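Local coordinates for elicitor protein Hrip2 (Magnaporthe oryzae, PDB 5FID), which probably acts as a protein elicitor of the rice blast fungus, a signal that sets off defence responses in plants, at residues E42-S47 and I65-S70; S81-N86 and C113-D118. The protein carries 1 engineered substitution. All blocks are in the same frame, centred on the assembly; numbering follows the deposited sequence.

Overall arrangement
The two contacts of this all-beta chain sit at different places on its antiparallel six-stranded sheet. In interaction 1, the end of strand 39-43, outermost in the mixed five-stranded sheet, and the loop after it meet side chains of strand 63-69 in the six-stranded sheet. In interaction 2, the loop after strand 75-81, the neighbour of 63-69, meets the loop leading to strand 123-126. The contacts come in series along the chain, with centres 19 Å apart and nearest atoms about 5 Å apart, and do not touch. Of the two, interaction 1 thus links the two sheets, while interaction 2 ties loops near an edge of the six-stranded sheet.

Interaction 1. Residues E42-S47 and I65-S70; sequences EDFRKS and IGYSFS
Glu42 and the backbone N of Arg45 converge on the hydroxyl of Tyr67. This OH donates to Glu42 OE2 at 2.6 Å, meeting that oxygen from above the carboxylate plane, and accepts from Arg45 N at 3.1 Å (159°). Both partners lie at the ring edge, near the ring plane, which should help hold the orientation of the phenol. The same carboxylate is shared: Ser20 also bonds Glu42 OE2, while Arg45 grips Glu42 OE1 side-on in a salt bridge, NE at 3.1 Å and NH2 at 3.3 Å. This probably steadies the charge of Glu42.

The interface belongs to a packing of two beta sheets, in which the end of strand 39-43 and the loop after it reach over strand 63-69; Ala6 and Val131 of the first sheet lie against Tyr67 and Phe44.

Aromatic contacts form the second group. Phe44 lies over one face of the Tyr67 ring in an offset stack, planes at 17° and centroids 4.5 Å apart. Phe69 completes the cluster, CD1 reaching Phe44 CD2 at 3.8 Å with the rings oblique. With chi1 at 62°, its CG sits between backbone N and carbonyl carbon, and the ring edge comes up to Arg45 O, 3.4 Å from Phe69 CE1.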
ATOM      1  N   GLU A  42     -11.276 -16.506  -7.041  1.00 13.88           N
ATOM      2  CA  GLU A  42     -10.382 -16.915  -8.123  1.00 15.22           C
ATOM      3  C   GLU A  42      -8.975 -17.055  -7.576  1.00 15.29           C
ATOM      4  O   GLU A  42      -8.619 -16.404  -6.600  1.00 14.84           O
ATOM      5  CB  GLU A  42     -10.394 -15.888  -9.263  1.00 12.44           C
ATOM      6  CG  GLU A  42      -9.749 -14.543  -8.918  1.00 13.21           C
ATOM      7  CD  GLU A  42      -9.639 -13.643 -10.143  1.00 13.51           C
ATOM      8  OE1 GLU A  42     -10.257 -13.987 -11.184  1.00 10.82           O
ATOM      9  OE2 GLU A  42      -8.936 -12.603 -10.088  1.00 13.36           O
ATOM     10  N   ASP A  43      -8.176 -17.923  -8.190  1.00 14.06           N
ATOM     11  CA  ASP A  43      -6.759 -17.962  -7.871  1.00 14.05           C
ATOM     12  C   ASP A  43      -6.128 -16.637  -8.240  1.00 14.67           C
ATOM     13  O   ASP A  43      -6.513 -16.028  -9.243  1.00 12.60           O
ATOM     14  CB  ASP A  43      -6.050 -19.042  -8.679  1.00 14.63           C
ATOM     15  CG  ASP A  43      -6.485 -20.427  -8.309  1.00 17.45           C
ATOM     16  OD1 ASP A  43      -7.285 -20.581  -7.360  1.00 18.18           O
ATOM     17  OD2 ASP A  43      -6.002 -21.375  -8.964  1.00 17.78           O
ATOM     18  N   PHE A  44      -5.147 -16.207  -7.449  1.00 16.61           N
ATOM     19  CA  PHE A  44      -4.365 -15.019  -7.772  1.00 19.05           C
ATOM     20  C   PHE A  44      -3.772 -15.120  -9.165  1.00 21.05           C
ATOM     21  O   PHE A  44      -3.075 -16.092  -9.496  1.00 20.83           O
ATOM     22  CB  PHE A  44      -3.209 -14.854  -6.785  1.00 20.16           C
ATOM     23  CG  PHE A  44      -3.441 -13.812  -5.732  1.00 19.64           C
ATOM     24  CD1 PHE A  44      -4.717 -13.539  -5.270  1.00 19.30           C
ATOM     25  CD2 PHE A  44      -2.370 -13.105  -5.204  1.00 22.88           C
ATOM     26  CE1 PHE A  44      -4.918 -12.576  -4.289  1.00 19.62           C
ATOM     27  CE2 PHE A  44      -2.565 -12.136  -4.232  1.00 22.14           C
ATOM     28  CZ  PHE A  44      -3.839 -11.876  -3.774  1.00 21.63           C
ATOM     29  N   ARG A  45      -4.032 -14.105  -9.979  1.00 15.16           N
ATOM     30  CA  ARG A  45      -3.456 -14.044 -11.305  1.00 18.24           C
ATOM     31  C   ARG A  45      -2.091 -13.411 -11.175  1.00 18.64           C
ATOM     32  O   ARG A  45      -1.928 -12.436 -10.446  1.00 18.45           O
ATOM     33  CB  ARG A  45      -4.354 -13.244 -12.241  1.00 16.90           C
ATOM     34  CG  ARG A  45      -5.693 -13.924 -12.476  1.00 15.26           C
ATOM     35  CD  ARG A  45      -6.694 -12.995 -13.126  1.00 14.21           C
ATOM     36  NE  ARG A  45      -7.994 -13.651 -13.224  1.00 13.95           N
ATOM     37  CZ  ARG A  45      -8.343 -14.471 -14.206  1.00 11.59           C
ATOM     38  NH1 ARG A  45      -7.494 -14.734 -15.187  1.00 13.42           N
ATOM     39  NH2 ARG A  45      -9.547 -15.025 -14.203  1.00 11.44           N
ATOM     40  N   LYS A  46      -1.121 -13.998 -11.867  1.00 26.99           N
ATOM     41  CA  LYS A  46       0.274 -13.600 -11.781  1.00 25.88           C
ATOM     42  C   LYS A  46       0.428 -12.100 -12.007  1.00 25.28           C
ATOM     43  O   LYS A  46       1.130 -11.418 -11.259  1.00 27.70           O
ATOM     44  CB  LYS A  46       1.070 -14.383 -12.830  1.00 31.71           C
ATOM     45  CG  LYS A  46       2.574 -14.230 -12.761  1.00 32.30           C
ATOM     46  CD  LYS A  46       3.203 -14.874 -13.990  1.00 34.68           C
ATOM     47  CE  LYS A  46       2.545 -14.340 -15.260  1.00 34.66           C
ATOM     48  NZ  LYS A  46       2.885 -15.119 -16.491  1.00 40.38           N
ATOM     49  N   SER A  47      -0.264 -11.599 -13.023  1.00 21.41           N
ATOM     50  CA  SER A  47      -0.196 -10.194 -13.425  1.00 21.52           C
ATOM     51  C   SER A  47      -0.991  -9.246 -12.535  1.00 20.88           C
ATOM     52  O   SER A  47      -0.876  -8.030 -12.671  1.00 18.59           O
ATOM     53  CB  SER A  47      -0.712 -10.033 -14.859  1.00 22.47           C
ATOM     54  OG  SER A  47      -2.125 -10.301 -14.963  1.00 22.10           O
ATOM     55  N   ILE A  65     -12.127  -4.190  -6.755  1.00 11.36           N
ATOM     56  CA  ILE A  65     -11.082  -4.655  -5.862  1.00 10.99           C
ATOM     57  C   ILE A  65      -9.885  -4.913  -6.743  1.00 12.39           C
ATOM     58  O   ILE A  65      -9.948  -5.727  -7.664  1.00 11.25           O
ATOM     59  CB  ILE A  65     -11.486  -5.970  -5.173  1.00 11.62           C
ATOM     60  CG1 ILE A  65     -12.713  -5.729  -4.279  1.00 12.97           C
ATOM     61  CG2 ILE A  65     -10.314  -6.525  -4.359  1.00 11.50           C
ATOM     62  CD1 ILE A  65     -13.706  -6.845  -4.308  1.00 12.88           C
ATOM     63  N   GLY A  66      -8.790  -4.208  -6.488  1.00 11.83           N
ATOM     64  CA  GLY A  66      -7.603  -4.408  -7.297  1.00 12.25           C
ATOM     65  C   GLY A  66      -6.563  -5.144  -6.485  1.00 11.49           C
ATOM     66  O   GLY A  66      -6.409  -4.876  -5.300  1.00 12.12           O
ATOM     67  N   TYR A  67      -5.851  -6.074  -7.108  1.00 10.87           N
ATOM     68  CA  TYR A  67      -4.742  -6.721  -6.423  1.00 12.53           C
ATOM     69  C   TYR A  67      -3.577  -6.960  -7.371  1.00 13.33           C
ATOM     70  O   TYR A  67      -3.765  -7.079  -8.575  1.00 13.38           O
ATOM     71  CB  TYR A  67      -5.189  -8.038  -5.779  1.00 12.54           C
ATOM     72  CG  TYR A  67      -5.524  -9.141  -6.758  1.00 12.23           C
ATOM     73  CD1 TYR A  67      -6.829  -9.337  -7.194  1.00 11.82           C
ATOM     74  CD2 TYR A  67      -4.542 -10.001  -7.229  1.00 13.86           C
ATOM     75  CE1 TYR A  67      -7.148 -10.364  -8.081  1.00 12.01           C
ATOM     76  CE2 TYR A  67      -4.844 -11.013  -8.118  1.00 14.50           C
ATOM     77  CZ  TYR A  67      -6.145 -11.197  -8.538  1.00 13.75           C
ATOM     78  OH  TYR A  67      -6.437 -12.217  -9.422  1.00 13.46           O
ATOM     79  N   SER A  68      -2.373  -7.026  -6.815  1.00 12.20           N
ATOM     80  CA  SER A  68      -1.192  -7.421  -7.578  1.00 15.07           C
ATOM     81  C   SER A  68      -0.146  -7.909  -6.580  1.00 15.79           C
ATOM     82  O   SER A  68      -0.340  -7.783  -5.376  1.00 14.54           O
ATOM     83  CB  SER A  68      -0.666  -6.250  -8.406  1.00 16.37           C
ATOM     84  OG  SER A  68      -0.025  -5.291  -7.581  1.00 18.18           O
ATOM     85  N   PHE A  69       0.952  -8.486  -7.049  1.00 24.25           N
ATOM     86  CA  PHE A  69       1.990  -8.871  -6.099  1.00 23.32           C
ATOM     87  C   PHE A  69       3.398  -8.793  -6.671  1.00 26.80           C
ATOM     88  O   PHE A  69       3.593  -8.868  -7.886  1.00 29.99           O
ATOM     89  CB  PHE A  69       1.697 -10.220  -5.414  1.00 23.91           C
ATOM     90  CG  PHE A  69       1.630 -11.394  -6.346  1.00 28.49           C
ATOM     91  CD1 PHE A  69       0.527 -11.592  -7.170  1.00 28.20           C
ATOM     92  CD2 PHE A  69       2.653 -12.334  -6.357  1.00 29.87           C
ATOM     93  CE1 PHE A  69       0.467 -12.696  -8.021  1.00 29.58           C
ATOM     94  CE2 PHE A  69       2.600 -13.436  -7.195  1.00 32.22           C
ATOM     95  CZ  PHE A  69       1.503 -13.619  -8.033  1.00 31.52           C
ATOM     96  N   SER A  70       4.370  -8.604  -5.786  1.00 19.70           N
ATOM     97  CA  SER A  70       5.750  -8.415  -6.208  1.00 22.20           C
ATOM     98  C   SER A  70       6.667  -9.356  -5.438  1.00 20.29           C
ATOM     99  O   SER A  70       6.250  -9.990  -4.470  1.00 17.93           O
ATOM    100  CB  SER A  70       6.182  -6.948  -6.022  1.00 23.61           C
ATOM    101  OG  SER A  70       6.477  -6.619  -4.663  1.00 23.07           O
TER

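Interaction 2. Residues S81-N86 and C113-D118; sequences SSEWGN and CYSRPD
A single beta bridge pairs Ser81 with Ser115, an isolated backbone pairing at the end of strand 75-81. Ser82 N donates to Ser115 O at 3.1 Å, in the carbonyl plane, and Ser115 OG is hydrogen-bonded to Glu79 OE2 and to Lys121 N. The chain then folds back in a type I turn from Ser82 to Gly85.

A side-chain bond adds a second link across: Arg116, bent at both chi2 and chi3 (-75° and -53°), curls back so that NH1 donates to Ser82 OG at 3.0 Å, tilted from the guanidinium plane. Two further bonds order the 81-86 segment itself. Ser81 OG accepts from Glu83 N, making an ST turn, and donates to Glu83 OE1 at 2.7 Å; Lys120 takes the other carboxylate oxygen in a salt bridge.

Packing contacts flank these bonds. The aliphatic part of Glu83 lies alongside Pro117, CG to CD at 3.8 Å. Tyr114 CB lies 3.5 Å from Ser82 OG. Beyond the turn, a polar group meets a ring: Asn86, whose OD1 is bonded by Phe88 N, crosses the phenol at about a right angle and places ND2 over one ring face, amide and ring planes 63° apart, 3.1 Å from Tyr114 CZ.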
ATOM      1  N   SER A  81     -11.760   0.152  -4.257  1.00 11.80           N
ATOM      2  CA  SER A  81     -11.946   1.426  -4.957  1.00 12.30           C
ATOM      3  C   SER A  81     -13.382   1.733  -5.339  1.00 12.39           C
ATOM      4  O   SER A  81     -14.092   0.873  -5.858  1.00 11.32           O
ATOM      5  CB  SER A  81     -11.083   1.458  -6.215  1.00 12.48           C
ATOM      6  OG  SER A  81     -11.277   2.663  -6.939  1.00 12.66           O
ATOM      7  N   SER A  82     -13.806   2.971  -5.084  1.00 10.65           N
ATOM      8  CA  SER A  82     -15.093   3.452  -5.588  1.00 10.49           C
ATOM      9  C   SER A  82     -14.906   4.449  -6.733  1.00 11.06           C
ATOM     10  O   SER A  82     -15.808   5.245  -7.015  1.00 10.24           O
ATOM     11  CB  SER A  82     -15.911   4.104  -4.471  1.00 10.43           C
ATOM     12  OG  SER A  82     -15.254   5.256  -3.954  1.00 10.98           O
ATOM     13  N   GLU A  83     -13.752   4.396  -7.403  1.00 10.19           N
ATOM     14  CA  GLU A  83     -13.427   5.341  -8.479  1.00 12.59           C
ATOM     15  C   GLU A  83     -14.343   5.243  -9.688  1.00 12.22           C
ATOM     16  O   GLU A  83     -14.471   6.203 -10.449  1.00 12.49           O
ATOM     17  CB  GLU A  83     -11.985   5.147  -8.959  1.00 12.08           C
ATOM     18  CG  GLU A  83     -10.914   5.615  -8.005  1.00 13.55           C
ATOM     19  CD  GLU A  83      -9.555   5.096  -8.409  1.00 17.62           C
ATOM     20  OE1 GLU A  83      -9.364   3.851  -8.396  1.00 15.07           O
ATOM     21  OE2 GLU A  83      -8.681   5.922  -8.751  1.00 17.70           O
ATOM     22  N   TRP A  84     -14.959   4.080  -9.880  1.00 11.13           N
ATOM     23  CA  TRP A  84     -15.878   3.893 -11.006  1.00 11.73           C
ATOM     24  C   TRP A  84     -17.326   3.775 -10.554  1.00 11.72           C
ATOM     25  O   TRP A  84     -18.217   3.543 -11.379  1.00 10.97           O
ATOM     26  CB  TRP A  84     -15.506   2.641 -11.810  1.00 12.31           C
ATOM     27  CG  TRP A  84     -14.055   2.595 -12.234  1.00 13.06           C
ATOM     28  CD1 TRP A  84     -13.196   3.649 -12.336  1.00 14.25           C
ATOM     29  CD2 TRP A  84     -13.306   1.427 -12.605  1.00 15.28           C
ATOM     30  NE1 TRP A  84     -11.956   3.213 -12.753  1.00 13.56           N
ATOM     31  CE2 TRP A  84     -11.996   1.852 -12.922  1.00 14.82           C
ATOM     32  CE3 TRP A  84     -13.612   0.066 -12.686  1.00 12.79           C
ATOM     33  CZ2 TRP A  84     -10.993   0.961 -13.330  1.00 16.53           C
ATOM     34  CZ3 TRP A  84     -12.618  -0.818 -13.098  1.00 13.78           C
ATOM     35  CH2 TRP A  84     -11.322  -0.367 -13.409  1.00 16.69           C
ATOM     36  N   GLY A  85     -17.553   3.920  -9.252  1.00 12.18           N
ATOM     37  CA  GLY A  85     -18.881   3.780  -8.676  1.00 13.61           C
ATOM     38  C   GLY A  85     -18.850   2.971  -7.383  1.00 13.29           C
ATOM     39  O   GLY A  85     -17.811   2.455  -7.003  1.00 12.17           O
ATOM     40  N   ASN A  86     -19.984   2.880  -6.697  1.00 12.14           N
ATOM     41  CA  ASN A  86     -20.119   2.015  -5.530  1.00 12.74           C
ATOM     42  C   ASN A  86     -21.579   1.772  -5.202  1.00 13.24           C
ATOM     43  O   ASN A  86     -22.213   2.596  -4.539  1.00 13.21           O
ATOM     44  CB  ASN A  86     -19.427   2.584  -4.288  1.00 11.88           C
ATOM     45  CG  ASN A  86     -19.515   1.631  -3.099  1.00 13.45           C
ATOM     46  OD1 ASN A  86     -19.941   0.472  -3.244  1.00 12.61           O
ATOM     47  ND2 ASN A  86     -19.117   2.101  -1.926  1.00 12.78           N
ATOM     48  N   CYS A 113     -13.589   6.362   2.887  1.00 13.70           N
ATOM     49  CA  CYS A 113     -12.837   5.171   3.297  1.00 14.53           C
ATOM     50  C   CYS A 113     -12.250   4.422   2.098  1.00 15.37           C
ATOM     51  O   CYS A 113     -11.184   3.792   2.194  1.00 13.32           O
ATOM     52  CB  CYS A 113     -13.718   4.251   4.149  1.00 14.93           C
ATOM     53  SG  CYS A 113     -13.038   2.599   4.518  1.00 15.11           S
ATOM     54  N   TYR A 114     -12.948   4.514   0.967  1.00 12.37           N
ATOM     55  CA  TYR A 114     -12.546   3.855  -0.258  1.00 12.12           C
ATOM     56  C   TYR A 114     -11.411   4.590  -0.947  1.00 12.11           C
ATOM     57  O   TYR A 114     -11.170   5.773  -0.689  1.00 13.26           O
ATOM     58  CB  TYR A 114     -13.742   3.777  -1.219  1.00 12.13           C
ATOM     59  CG  TYR A 114     -14.913   2.998  -0.665  1.00 12.16           C
ATOM     60  CD1 TYR A 114     -15.835   3.598   0.180  1.00 11.79           C
ATOM     61  CD2 TYR A 114     -15.089   1.658  -0.982  1.00 12.06           C
ATOM     62  CE1 TYR A 114     -16.906   2.881   0.701  1.00 12.92           C
ATOM     63  CE2 TYR A 114     -16.152   0.933  -0.469  1.00 12.98           C
ATOM     64  CZ  TYR A 114     -17.055   1.549   0.372  1.00 12.98           C
ATOM     65  OH  TYR A 114     -18.107   0.818   0.873  1.00 13.77           O
ATOM     66  N   SER A 115     -10.725   3.893  -1.844  1.00 11.92           N
ATOM     67  CA  SER A 115      -9.773   4.549  -2.725  1.00 12.42           C
ATOM     68  C   SER A 115     -10.563   5.435  -3.674  1.00 12.98           C
ATOM     69  O   SER A 115     -11.581   5.015  -4.239  1.00 11.96           O
ATOM     70  CB  SER A 115      -8.967   3.528  -3.516  1.00 13.54           C
ATOM     71  OG  SER A 115      -7.872   4.162  -4.166  1.00 13.19           O
ATOM     72  N   ARG A 116     -10.091   6.664  -3.841  1.00 12.28           N
ATOM     73  CA  ARG A 116     -10.813   7.685  -4.596  1.00 12.70           C
ATOM     74  C   ARG A 116      -9.888   8.312  -5.628  1.00 14.08           C
ATOM     75  O   ARG A 116      -8.671   8.245  -5.479  1.00 13.19           O
ATOM     76  CB  ARG A 116     -11.315   8.766  -3.623  1.00 14.12           C
ATOM     77  CG  ARG A 116     -12.147   8.230  -2.469  1.00 11.41           C
ATOM     78  CD  ARG A 116     -13.562   7.821  -2.908  1.00 12.32           C
ATOM     79  NE  ARG A 116     -14.182   8.933  -3.615  1.00 13.05           N
ATOM     80  CZ  ARG A 116     -14.689   8.875  -4.842  1.00 13.26           C
ATOM     81  NH1 ARG A 116     -14.705   7.730  -5.525  1.00 10.76           N
ATOM     82  NH2 ARG A 116     -15.187   9.982  -5.381  1.00 12.59           N
ATOM     83  N   PRO A 117     -10.462   8.947  -6.664  1.00 16.07           N
ATOM     84  CA  PRO A 117      -9.629   9.536  -7.717  1.00 16.80           C
ATOM     85  C   PRO A 117      -8.606  10.501  -7.140  1.00 17.38           C
ATOM     86  O   PRO A 117      -7.449  10.502  -7.577  1.00 18.70           O
ATOM     87  CB  PRO A 117     -10.636  10.314  -8.567  1.00 18.01           C
ATOM     88  CG  PRO A 117     -11.936   9.684  -8.295  1.00 17.31           C
ATOM     89  CD  PRO A 117     -11.900   9.162  -6.906  1.00 14.90           C
ATOM     90  N   ASP A 118      -9.031  11.291  -6.159  1.00 16.38           N
ATOM     91  CA  ASP A 118      -8.186  12.333  -5.586  1.00 18.02           C
ATOM     92  C   ASP A 118      -7.549  11.939  -4.253  1.00 18.63           C
ATOM     93  O   ASP A 118      -6.816  12.722  -3.640  1.00 17.52           O
ATOM     94  CB  ASP A 118      -8.967  13.642  -5.441  1.00 19.77           C
ATOM     95  CG  ASP A 118     -10.333  13.458  -4.780  1.00 21.33           C
ATOM     96  OD1 ASP A 118     -10.861  12.320  -4.718  1.00 18.08           O
ATOM     97  OD2 ASP A 118     -10.895  14.493  -4.337  1.00 24.46           O
TER